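SusD superfamily protein (Bacteroides thetaiotaomicron VPI-5482, PDB 3HDX) probably binds polysaccharides at the bacterial outer membrane, as a SusD-family component of a glycan-uptake system. Local coordinates at residues F88-P93 and T136-N141; Y158-L163 and A208-Y213; Y386-R391 and L396-F401. One frame throughout, in Å; residues are numbered along the deposited sequence.

Contact 1 of 3, residues F88-P93 and T136-N141; sequences FMEKAP and TYSYDN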
loop_
_atom_site.group_PDB
_atom_site.type_symbol
_atom_site.label_atom_id
_atom_site.label_comp_id
_atom_site.label_asym_id
_atom_site.label_seq_id
_atom_site.Cartn_x
_atom_site.Cartn_y
_atom_site.Cartn_z
ATOM N N PHE A 88 12.710 18.002 -8.759
ATOM C CA PHE A 88 12.202 17.777 -10.101
ATOM C C PHE A 88 11.229 18.907 -10.492
ATOM O O PHE A 88 11.328 19.481 -11.582
ATOM C CB PHE A 88 11.518 16.399 -10.209
ATOM C CG PHE A 88 11.117 16.032 -11.611
ATOM C CD1 PHE A 88 10.013 16.605 -12.228
ATOM C CD2 PHE A 88 11.883 15.118 -12.344
ATOM C CE1 PHE A 88 9.704 16.290 -13.531
ATOM C CE2 PHE A 88 11.560 14.801 -13.616
ATOM C CZ PHE A 88 10.495 15.397 -14.223
HETATM N N MSE A 89 10.310 19.261 -9.595
HETATM C CA MSE A 89 9.331 20.309 -9.912
HETATM C C MSE A 89 9.975 21.677 -10.094
HETATM O O MSE A 89 9.453 22.487 -10.866
HETATM C CB MSE A 89 8.258 20.371 -8.838
HETATM C CG MSE A 89 7.467 19.056 -8.754
HETATM SE SE MSE A 89 6.326 18.902 -7.231
HETATM C CE MSE A 89 5.005 20.123 -7.716
ATOM N N GLU A 90 11.085 21.928 -9.384
ATOM C CA GLU A 90 11.802 23.192 -9.499
ATOM C C GLU A 90 12.615 23.292 -10.782
ATOM O O GLU A 90 12.690 24.395 -11.384
ATOM C CB GLU A 90 12.743 23.384 -8.284
ATOM C CG GLU A 90 11.985 23.582 -6.981
ATOM C CD GLU A 90 12.793 23.329 -5.712
ATOM O OE1 GLU A 90 14.054 23.158 -5.809
ATOM O OE2 GLU A 90 12.146 23.363 -4.609
ATOM N N LYS A 91 13.213 22.162 -11.187
ATOM C CA LYS A 91 14.209 22.168 -12.272
ATOM C C LYS A 91 13.748 21.680 -13.643
ATOM O O LYS A 91 14.226 22.174 -14.664
ATOM C CB LYS A 91 15.427 21.392 -11.799
ATOM C CG LYS A 91 16.095 21.998 -10.561
ATOM C CD LYS A 91 16.675 23.375 -10.810
ATOM C CE LYS A 91 17.387 23.922 -9.555
ATOM N NZ LYS A 91 18.253 25.092 -9.860
ATOM N N ALA A 92 12.828 20.736 -13.681
ATOM C CA ALA A 92 12.341 20.198 -14.953
ATOM C C ALA A 92 11.694 21.206 -15.925
ATOM O O ALA A 92 11.827 21.021 -17.145
ATOM C CB ALA A 92 11.395 18.983 -14.702
ATOM N N PRO A 93 10.996 22.253 -15.418
ATOM C CA PRO A 93 10.370 23.193 -16.372
ATOM C C PRO A 93 11.368 23.816 -17.363
ATOM O O PRO A 93 11.024 24.040 -18.523
ATOM C CB PRO A 93 9.746 24.233 -15.454
ATOM C CG PRO A 93 9.361 23.426 -14.232
ATOM C CD PRO A 93 10.492 22.497 -14.046
ATOM N N THR A 136 7.835 21.532 1.989
ATOM C CA THR A 136 7.182 21.770 0.687
ATOM C C THR A 136 8.137 22.317 -0.395
ATOM O O THR A 136 7.690 22.789 -1.464
ATOM C CB THR A 136 6.017 22.796 0.914
ATOM O OG1 THR A 136 6.589 24.021 1.395
ATOM C CG2 THR A 136 4.998 22.262 1.935
ATOM N N TYR A 137 9.431 22.290 -0.081
ATOM C CA TYR A 137 10.473 22.859 -0.941
ATOM C C TYR A 137 11.737 22.018 -0.861
ATOM O O TYR A 137 11.934 21.292 0.132
ATOM C CB TYR A 137 10.740 24.289 -0.479
ATOM C CG TYR A 137 11.144 24.416 0.987
ATOM C CD1 TYR A 137 10.182 24.494 1.986
ATOM C CD2 TYR A 137 12.503 24.424 1.369
ATOM C CE1 TYR A 137 10.532 24.543 3.307
ATOM C CE2 TYR A 137 12.858 24.523 2.698
ATOM C CZ TYR A 137 11.886 24.595 3.659
ATOM O OH TYR A 137 12.215 24.693 4.977
ATOM N N SER A 138 12.616 22.155 -1.854
ATOM C CA SER A 138 13.836 21.349 -1.836
ATOM C C SER A 138 14.884 21.902 -0.867
ATOM O O SER A 138 14.897 23.101 -0.528
ATOM C CB SER A 138 14.448 21.210 -3.215
ATOM O OG SER A 138 14.992 22.428 -3.636
ATOM N N TYR A 139 15.743 21.009 -0.401
ATOM C CA TYR A 139 16.819 21.371 0.526
ATOM C C TYR A 139 18.034 20.522 0.189
ATOM O O TYR A 139 17.923 19.566 -0.568
ATOM C CB TYR A 139 16.388 21.209 1.980
ATOM C CG TYR A 139 15.903 19.830 2.320
ATOM C CD1 TYR A 139 14.574 19.460 2.106
ATOM C CD2 TYR A 139 16.779 18.874 2.810
ATOM C CE1 TYR A 139 14.131 18.167 2.393
ATOM C CE2 TYR A 139 16.358 17.565 3.101
ATOM C CZ TYR A 139 15.034 17.229 2.891
ATOM O OH TYR A 139 14.640 15.954 3.180
ATOM N N ASP A 140 19.192 20.908 0.714
ATOM C CA ASP A 140 20.432 20.174 0.423
ATOM C C ASP A 140 20.519 18.862 1.159
ATOM O O ASP A 140 20.187 18.787 2.348
ATOM C CB ASP A 140 21.665 21.009 0.817
ATOM C CG ASP A 140 21.862 22.234 -0.063
ATOM O OD1 ASP A 140 21.355 22.306 -1.205
ATOM O OD2 ASP A 140 22.599 23.137 0.384
ATOM N N ASN A 141 21.009 17.832 0.461
ATOM C CA ASN A 141 21.335 16.535 1.101
ATOM C C ASN A 141 22.346 16.787 2.210
ATOM O O ASN A 141 23.219 17.659 2.076
ATOM C CB ASN A 141 21.951 15.561 0.107
ATOM C CG ASN A 141 20.924 14.948 -0.801
ATOM O OD1 ASN A 141 20.050 14.207 -0.333
ATOM N ND2 ASN A 141 21.032 15.218 -2.108
#
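The carboxylate of E90 is the flat group that meets the other segment, and S138 comes to its oxygen end with both its backbone N-H and its hydroxyl. S138 N donates to E90 OE2 over 3.0 Å, bent to 155° at the hydrogen. It arrives on the syn side of that oxygen, 19° out of the carboxylate plane. S138 OG donates to the other oxygen, E90 OE1, at a modelled distance of 2.5 Å, a very short length that is doubtful, E90 being deposited in two conformers. As modelled, each carboxylate oxygen has its own donor, both from S138. S138 can do this because its OG stands between its own backbone N and carbonyl carbon (chi1 70°), which puts the hydroxyl on the same side as the N-H, facing the carboxylate. E90 reaches over with an extended chain. Y137 lies at the margin, its backbone carbonyl carbon 4.0 Å from E90 OE2 while its ring leads away; T136 OG1 sits in the plane of that ring, at its edge. Within segment 88-93, A92 CB lies 3.4 Å above one face of the F88 ring, offset toward the rim, on the buried side of the helix. The S138 side chain also touches N83, S86 and V87, and N83 ND2 bonds to Y139 O, so successive turns of one helix hold the loop. This is a surface contact between helix and loop: a carboxylate near the end of helix 76-91 pins the long connection between helices 104-129 and 152-169 in the helical, TPR-related SusD fold.

Contact 2 of 3, residues Y158-L163 and A208-Y213; sequences YAKAEL and AWQGNY. With EDO (1,2-ethanediol), chain D.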
loop_
_atom_site.group_PDB
_atom_site.type_symbol
_atom_site.label_atom_id
_atom_site.label_comp_id
_atom_site.label_asym_id
_atom_site.label_seq_id
_atom_site.Cartn_x
_atom_site.Cartn_y
_atom_site.Cartn_z
ATOM N N TYR A 158 -2.478 18.964 2.979
ATOM C CA TYR A 158 -1.506 19.272 1.920
ATOM C C TYR A 158 -1.513 18.141 0.869
ATOM O O TYR A 158 -1.637 18.415 -0.355
ATOM C CB TYR A 158 -0.089 19.455 2.523
ATOM C CG TYR A 158 1.027 19.546 1.512
ATOM C CD1 TYR A 158 1.289 20.727 0.844
ATOM C CD2 TYR A 158 1.807 18.432 1.223
ATOM C CE1 TYR A 158 2.330 20.839 -0.041
ATOM C CE2 TYR A 158 2.862 18.521 0.354
ATOM C CZ TYR A 158 3.112 19.725 -0.303
ATOM O OH TYR A 158 4.150 19.803 -1.187
ATOM N N ALA A 159 -1.438 16.893 1.336
ATOM C CA ALA A 159 -1.414 15.739 0.425
ATOM C C ALA A 159 -2.669 15.679 -0.470
ATOM O O ALA A 159 -2.568 15.457 -1.676
ATOM C CB ALA A 159 -1.164 14.459 1.153
ATOM N N LYS A 160 -3.829 15.946 0.129
ATOM C CA LYS A 160 -5.103 15.917 -0.622
ATOM C C LYS A 160 -5.116 16.991 -1.721
ATOM O O LYS A 160 -5.470 16.711 -2.859
ATOM C CB LYS A 160 -6.324 16.090 0.303
ATOM C CG LYS A 160 -6.679 14.850 1.153
ATOM C CD LYS A 160 -7.951 15.040 1.991
ATOM C CE LYS A 160 -7.737 16.051 3.121
ATOM N NZ LYS A 160 -8.949 16.344 3.983
ATOM N N ALA A 161 -4.695 18.203 -1.368
ATOM C CA ALA A 161 -4.701 19.315 -2.331
ATOM C C ALA A 161 -3.710 19.055 -3.455
ATOM O O ALA A 161 -4.004 19.302 -4.633
ATOM C CB ALA A 161 -4.437 20.658 -1.632
ATOM N N GLU A 162 -2.558 18.491 -3.096
ATOM C CA GLU A 162 -1.559 18.146 -4.097
ATOM C C GLU A 162 -2.054 17.086 -5.062
ATOM O O GLU A 162 -1.808 17.193 -6.267
ATOM C CB GLU A 162 -0.263 17.651 -3.438
ATOM C CG GLU A 162 0.475 18.732 -2.665
ATOM C CD GLU A 162 1.208 19.661 -3.575
ATOM O OE1 GLU A 162 2.013 19.201 -4.436
ATOM O OE2 GLU A 162 0.964 20.894 -3.422
ATOM N N LEU A 163 -2.754 16.077 -4.538
ATOM C CA LEU A 163 -3.285 14.992 -5.377
ATOM C C LEU A 163 -4.366 15.520 -6.316
ATOM O O LEU A 163 -4.406 15.174 -7.514
ATOM C CB LEU A 163 -3.819 13.835 -4.525
ATOM C CG LEU A 163 -2.708 12.985 -3.917
ATOM C CD1 LEU A 163 -3.194 12.251 -2.638
ATOM C CD2 LEU A 163 -2.057 11.994 -4.927
ATOM N N ALA A 208 -10.547 7.955 4.062
ATOM C CA ALA A 208 -10.972 6.910 4.981
ATOM C C ALA A 208 -10.163 6.932 6.299
ATOM O O ALA A 208 -10.727 6.758 7.373
ATOM C CB ALA A 208 -10.846 5.502 4.323
ATOM N N TRP A 209 -8.851 7.146 6.180
ATOM C CA TRP A 209 -7.935 7.227 7.353
ATOM C C TRP A 209 -8.313 8.359 8.304
ATOM O O TRP A 209 -8.116 8.248 9.511
ATOM C CB TRP A 209 -6.488 7.340 6.901
ATOM C CG TRP A 209 -5.440 7.231 7.971
ATOM C CD1 TRP A 209 -4.581 8.200 8.380
ATOM C CD2 TRP A 209 -5.090 6.052 8.684
ATOM N NE1 TRP A 209 -3.731 7.703 9.356
ATOM C CE2 TRP A 209 -4.035 6.378 9.548
ATOM C CE3 TRP A 209 -5.619 4.757 8.727
ATOM C CZ2 TRP A 209 -3.447 5.440 10.379
ATOM C CZ3 TRP A 209 -5.014 3.810 9.570
ATOM C CH2 TRP A 209 -3.972 4.177 10.406
ATOM N N GLN A 210 -8.887 9.439 7.735
ATOM C CA GLN A 210 -9.373 10.600 8.488
ATOM C C GLN A 210 -10.821 10.480 8.940
ATOM O O GLN A 210 -11.337 11.393 9.584
ATOM C CB GLN A 210 -9.257 11.867 7.631
ATOM C CG GLN A 210 -7.877 12.213 7.255
ATOM C CD GLN A 210 -7.876 13.537 6.512
ATOM O OE1 GLN A 210 -8.508 13.674 5.450
ATOM N NE2 GLN A 210 -7.248 14.531 7.114
ATOM N N GLY A 211 -11.493 9.385 8.583
ATOM C CA GLY A 211 -12.911 9.217 8.892
ATOM C C GLY A 211 -13.851 10.009 8.012
ATOM O O GLY A 211 -15.042 10.110 8.326
ATOM N N ASN A 212 -13.325 10.550 6.905
ATOM C CA ASN A 212 -14.128 11.333 5.951
ATOM C C ASN A 212 -14.671 10.370 4.918
ATOM O O ASN A 212 -14.206 10.305 3.777
ATOM C CB ASN A 212 -13.322 12.444 5.305
ATOM C CG ASN A 212 -14.184 13.348 4.371
ATOM O OD1 ASN A 212 -15.382 13.079 4.066
ATOM N ND2 ASN A 212 -13.560 14.428 3.926
ATOM N N TYR A 213 -15.678 9.610 5.342
ATOM C CA TYR A 213 -16.231 8.585 4.477
ATOM C C TYR A 213 -17.097 9.068 3.332
ATOM O O TYR A 213 -17.205 8.364 2.362
ATOM C CB TYR A 213 -16.898 7.495 5.325
ATOM C CG TYR A 213 -15.880 6.608 6.040
ATOM C CD1 TYR A 213 -15.136 5.696 5.327
ATOM C CD2 TYR A 213 -15.711 6.654 7.431
ATOM C CE1 TYR A 213 -14.248 4.843 5.949
ATOM C CE2 TYR A 213 -14.813 5.788 8.073
ATOM C CZ TYR A 213 -14.089 4.873 7.314
ATOM O OH TYR A 213 -13.208 3.969 7.891
HETATM C C1 EDO D . -5.486 7.416 12.579
HETATM O O1 EDO D . -6.560 6.771 11.870
HETATM C C2 EDO D . -5.934 7.606 14.015
HETATM O O2 EDO D . -7.150 8.379 14.043
HETATM O O HOH W 1 -7.274 17.030 6.350
#
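A Schellman motif, with G211 at positive phi (76°), closes helix 196-209, and from this turn Q210 reaches across to K160 on helix 152-169. The two side chains come from opposite directions. K160 NZ donates to Q210 OE1 over 3.1 Å, in the carbonyl plane and on a lone pair, with a C=O...N angle of 125°. A water completes the link: it accepts from K160 NZ at 3.0 Å and from Q210 NE2 at 2.6 Å, so both ends of the amide are used, which is consistent with the modelled orientation. K160 is deposited in two conformers, and this small ring of bonds describes one of them. A kink at CD-CG (chi3 -69°) bends its chain, which brings CE as well within 3.4 Å of Q210 OE1. Beside Q210, a bound 1,2-ethanediol, probably from the crystallisation liquor, lies with O1 3.4 Å above one face of the W209 ring, over its centre, and donates to W209 O; K439 bonds to the same molecule. N212 then serves as N-cap of helix 213-226. The K160 chain rests on L203 and I206 of helix 196-209, L163 packs against that helix and helix 104-129, and W209 lies against helix 430-441.

Contact 3 of 3, residues Y386-R391 and L396-F401; sequences YLNMIR and LREVSF. With EDO (1,2-ethanediol), chain G.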
loop_
_atom_site.group_PDB
_atom_site.type_symbol
_atom_site.label_atom_id
_atom_site.label_comp_id
_atom_site.label_asym_id
_atom_site.label_seq_id
_atom_site.Cartn_x
_atom_site.Cartn_y
_atom_site.Cartn_z
ATOM N N TYR A 386 -21.378 -4.433 -2.837
ATOM C CA TYR A 386 -19.920 -4.327 -3.061
ATOM C C TYR A 386 -19.161 -5.474 -2.367
ATOM O O TYR A 386 -18.250 -6.043 -2.935
ATOM C CB TYR A 386 -19.413 -2.937 -2.668
ATOM C CG TYR A 386 -20.097 -1.908 -3.543
ATOM C CD1 TYR A 386 -19.797 -1.825 -4.889
ATOM C CD2 TYR A 386 -21.061 -1.047 -3.019
ATOM C CE1 TYR A 386 -20.470 -0.898 -5.742
ATOM C CE2 TYR A 386 -21.714 -0.139 -3.816
ATOM C CZ TYR A 386 -21.421 -0.064 -5.178
ATOM O OH TYR A 386 -22.139 0.849 -5.934
ATOM N N LEU A 387 -19.546 -5.783 -1.141
ATOM C CA LEU A 387 -19.003 -6.941 -0.425
ATOM C C LEU A 387 -19.209 -8.210 -1.256
ATOM O O LEU A 387 -18.277 -9.008 -1.429
ATOM C CB LEU A 387 -19.689 -7.105 0.936
ATOM C CG LEU A 387 -19.221 -8.304 1.777
ATOM C CD1 LEU A 387 -17.684 -8.321 1.996
ATOM C CD2 LEU A 387 -19.969 -8.397 3.109
ATOM N N ASN A 388 -20.434 -8.398 -1.762
ATOM C CA ASN A 388 -20.740 -9.578 -2.565
ATOM C C ASN A 388 -19.909 -9.725 -3.832
ATOM O O ASN A 388 -19.629 -10.849 -4.244
ATOM C CB ASN A 388 -22.244 -9.687 -2.883
ATOM C CG ASN A 388 -23.062 -10.181 -1.704
ATOM O OD1 ASN A 388 -22.544 -10.901 -0.834
ATOM N ND2 ASN A 388 -24.342 -9.832 -1.674
HETATM N N MSE A 389 -19.519 -8.602 -4.446
HETATM C CA MSE A 389 -18.664 -8.649 -5.630
HETATM C C MSE A 389 -17.372 -9.405 -5.369
HETATM O O MSE A 389 -16.897 -10.194 -6.219
HETATM C CB MSE A 389 -18.349 -7.264 -6.173
HETATM C CG MSE A 389 -19.504 -6.564 -6.755
HETATM SE SE MSE A 389 -19.051 -4.798 -7.375
HETATM C CE MSE A 389 -20.885 -4.204 -7.625
ATOM N N ILE A 390 -16.792 -9.163 -4.196
ATOM C CA ILE A 390 -15.555 -9.825 -3.813
ATOM C C ILE A 390 -15.844 -11.283 -3.418
ATOM O O ILE A 390 -15.174 -12.209 -3.913
ATOM C CB ILE A 390 -14.864 -9.067 -2.674
ATOM C CG1 ILE A 390 -14.694 -7.534 -3.055
ATOM C CG2 ILE A 390 -13.601 -9.880 -2.265
ATOM C CD1 ILE A 390 -14.198 -7.190 -4.390
ATOM N N ARG A 391 -16.855 -11.489 -2.547
ATOM C CA ARG A 391 -17.196 -12.849 -2.083
ATOM C C ARG A 391 -17.438 -13.832 -3.219
ATOM O O ARG A 391 -16.844 -14.930 -3.239
ATOM C CB ARG A 391 -18.422 -12.801 -1.210
ATOM C CG ARG A 391 -18.202 -12.166 0.165
ATOM C CD ARG A 391 -19.529 -12.116 0.922
ATOM N NE ARG A 391 -20.085 -13.454 1.099
ATOM C CZ ARG A 391 -19.802 -14.279 2.116
ATOM N NH1 ARG A 391 -18.969 -13.926 3.121
ATOM N NH2 ARG A 391 -20.357 -15.493 2.130
ATOM N N LEU A 396 -17.486 -17.800 -2.426
ATOM C CA LEU A 396 -18.401 -17.611 -1.327
ATOM C C LEU A 396 -19.772 -17.171 -1.840
ATOM O O LEU A 396 -19.891 -16.424 -2.811
ATOM C CB LEU A 396 -17.848 -16.564 -0.331
ATOM C CG LEU A 396 -16.468 -16.867 0.266
ATOM C CD1 LEU A 396 -16.027 -15.756 1.207
ATOM C CD2 LEU A 396 -16.441 -18.217 0.992
ATOM N N ARG A 397 -20.809 -17.623 -1.137
ATOM C CA ARG A 397 -22.183 -17.243 -1.493
ATOM C C ARG A 397 -22.431 -15.767 -1.238
ATOM O O ARG A 397 -21.766 -15.121 -0.404
ATOM C CB ARG A 397 -23.205 -18.012 -0.641
ATOM C CG ARG A 397 -23.151 -17.709 0.871
ATOM C CD ARG A 397 -24.280 -18.411 1.587
ATOM N NE ARG A 397 -24.318 -18.112 3.025
ATOM C CZ ARG A 397 -24.921 -17.065 3.584
ATOM N NH1 ARG A 397 -25.460 -16.100 2.840
ATOM N NH2 ARG A 397 -24.917 -16.959 4.909
ATOM N N GLU A 398 -23.404 -15.238 -1.954
ATOM C CA GLU A 398 -23.884 -13.901 -1.638
ATOM C C GLU A 398 -24.498 -13.887 -0.237
ATOM O O GLU A 398 -25.100 -14.872 0.187
ATOM C CB GLU A 398 -24.967 -13.469 -2.613
ATOM C CG GLU A 398 -24.405 -13.134 -3.945
ATOM C CD GLU A 398 -25.412 -12.554 -4.906
ATOM O OE1 GLU A 398 -26.637 -12.718 -4.697
ATOM O OE2 GLU A 398 -24.937 -11.918 -5.869
ATOM N N VAL A 399 -24.310 -12.763 0.450
ATOM C CA VAL A 399 -24.929 -12.475 1.713
ATOM C C VAL A 399 -25.969 -11.371 1.560
ATOM O O VAL A 399 -25.981 -10.651 0.569
ATOM C CB VAL A 399 -23.918 -12.125 2.825
ATOM C CG1 VAL A 399 -23.042 -13.372 3.159
ATOM C CG2 VAL A 399 -23.044 -10.885 2.414
ATOM N N SER A 400 -26.858 -11.297 2.549
ATOM C CA SER A 400 -27.879 -10.253 2.582
ATOM C C SER A 400 -27.926 -9.633 3.968
ATOM O O SER A 400 -27.699 -10.279 5.005
ATOM C CB SER A 400 -29.233 -10.782 2.123
ATOM O OG SER A 400 -29.702 -11.717 3.053
ATOM N N PHE A 401 -28.234 -8.342 3.996
ATOM C CA PHE A 401 -28.183 -7.577 5.243
ATOM C C PHE A 401 -29.118 -8.125 6.351
ATOM O O PHE A 401 -28.675 -8.292 7.495
ATOM C CB PHE A 401 -28.401 -6.077 4.928
ATOM C CG PHE A 401 -28.086 -5.134 6.057
ATOM C CD1 PHE A 401 -26.949 -5.305 6.868
ATOM C CD2 PHE A 401 -28.875 -3.996 6.273
ATOM C CE1 PHE A 401 -26.653 -4.419 7.890
ATOM C CE2 PHE A 401 -28.532 -3.067 7.295
ATOM C CZ PHE A 401 -27.432 -3.287 8.088
HETATM C C1 EDO G . -20.186 -17.730 4.839
HETATM O O1 EDO G . -19.152 -17.720 3.829
HETATM C C2 EDO G . -20.583 -19.139 5.240
HETATM O O2 EDO G . -19.458 -19.853 5.775
#
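N388 and V399 are joined by two nearly straight bonds, each 2.9 Å long: V399 N donates to N388 OD1, and N388 ND2 donates to V399 O, in the carbonyl plane and on a lone pair. One amide thereby satisfies both polar backbone atoms of V399. R391 serves the preceding part of the loop, gripping R397 O side-on with NE at 2.8 Å and NH2 at 2.9 Å, the carbonyl oxygen lying in the guanidinium plane. A bend at chi3 (60°) turns the group there. Its faces are sandwiched, V399 CG1 lying 3.4 Å above one and L396 CB 3.6 Å above the other. NH2 also donates to O1 of a bound 1,2-ethanediol, while NH1 makes a long, weak ion pair with E415. At the end of the helix, R391 O accepts from L396 N (3.1 Å), the donor standing above the carbonyl plane. R397 NH1 bonds to E398 O, and its NH2 forms a salt bridge with D404. These bonds fold the loop back onto helix 380-391, which it leaves toward helix 401-405. L387 touches V399 CG2 with CD2 and packs on L368 of helix 363-376 and L412 of helix 409-423, and L396 rests on E419.

From the N terminus the three contacts follow one another in series, without crossing. Contact 1 closes a span of 42 residues that holds nearly all of helix 93-98 and the whole of helix 104-129; contact 2 closes one of 44, from the last third of helix 152-169 through most of helix 196-209; contact 3 closes a tight return of four residues. The first two meet directly, T136 CG2 lying 3.6 Å from Y158 CE1. They also share helix 104-129, whose R115 and R118 are touched by M89 and salt-bridged by E162. Contact 3 stands beyond, its nearest atoms about 11 Å from contact 2; Y213 and L387 both pack on helix 363-376. Contacts 1 and 3 lie on opposite sides of the chain's centre.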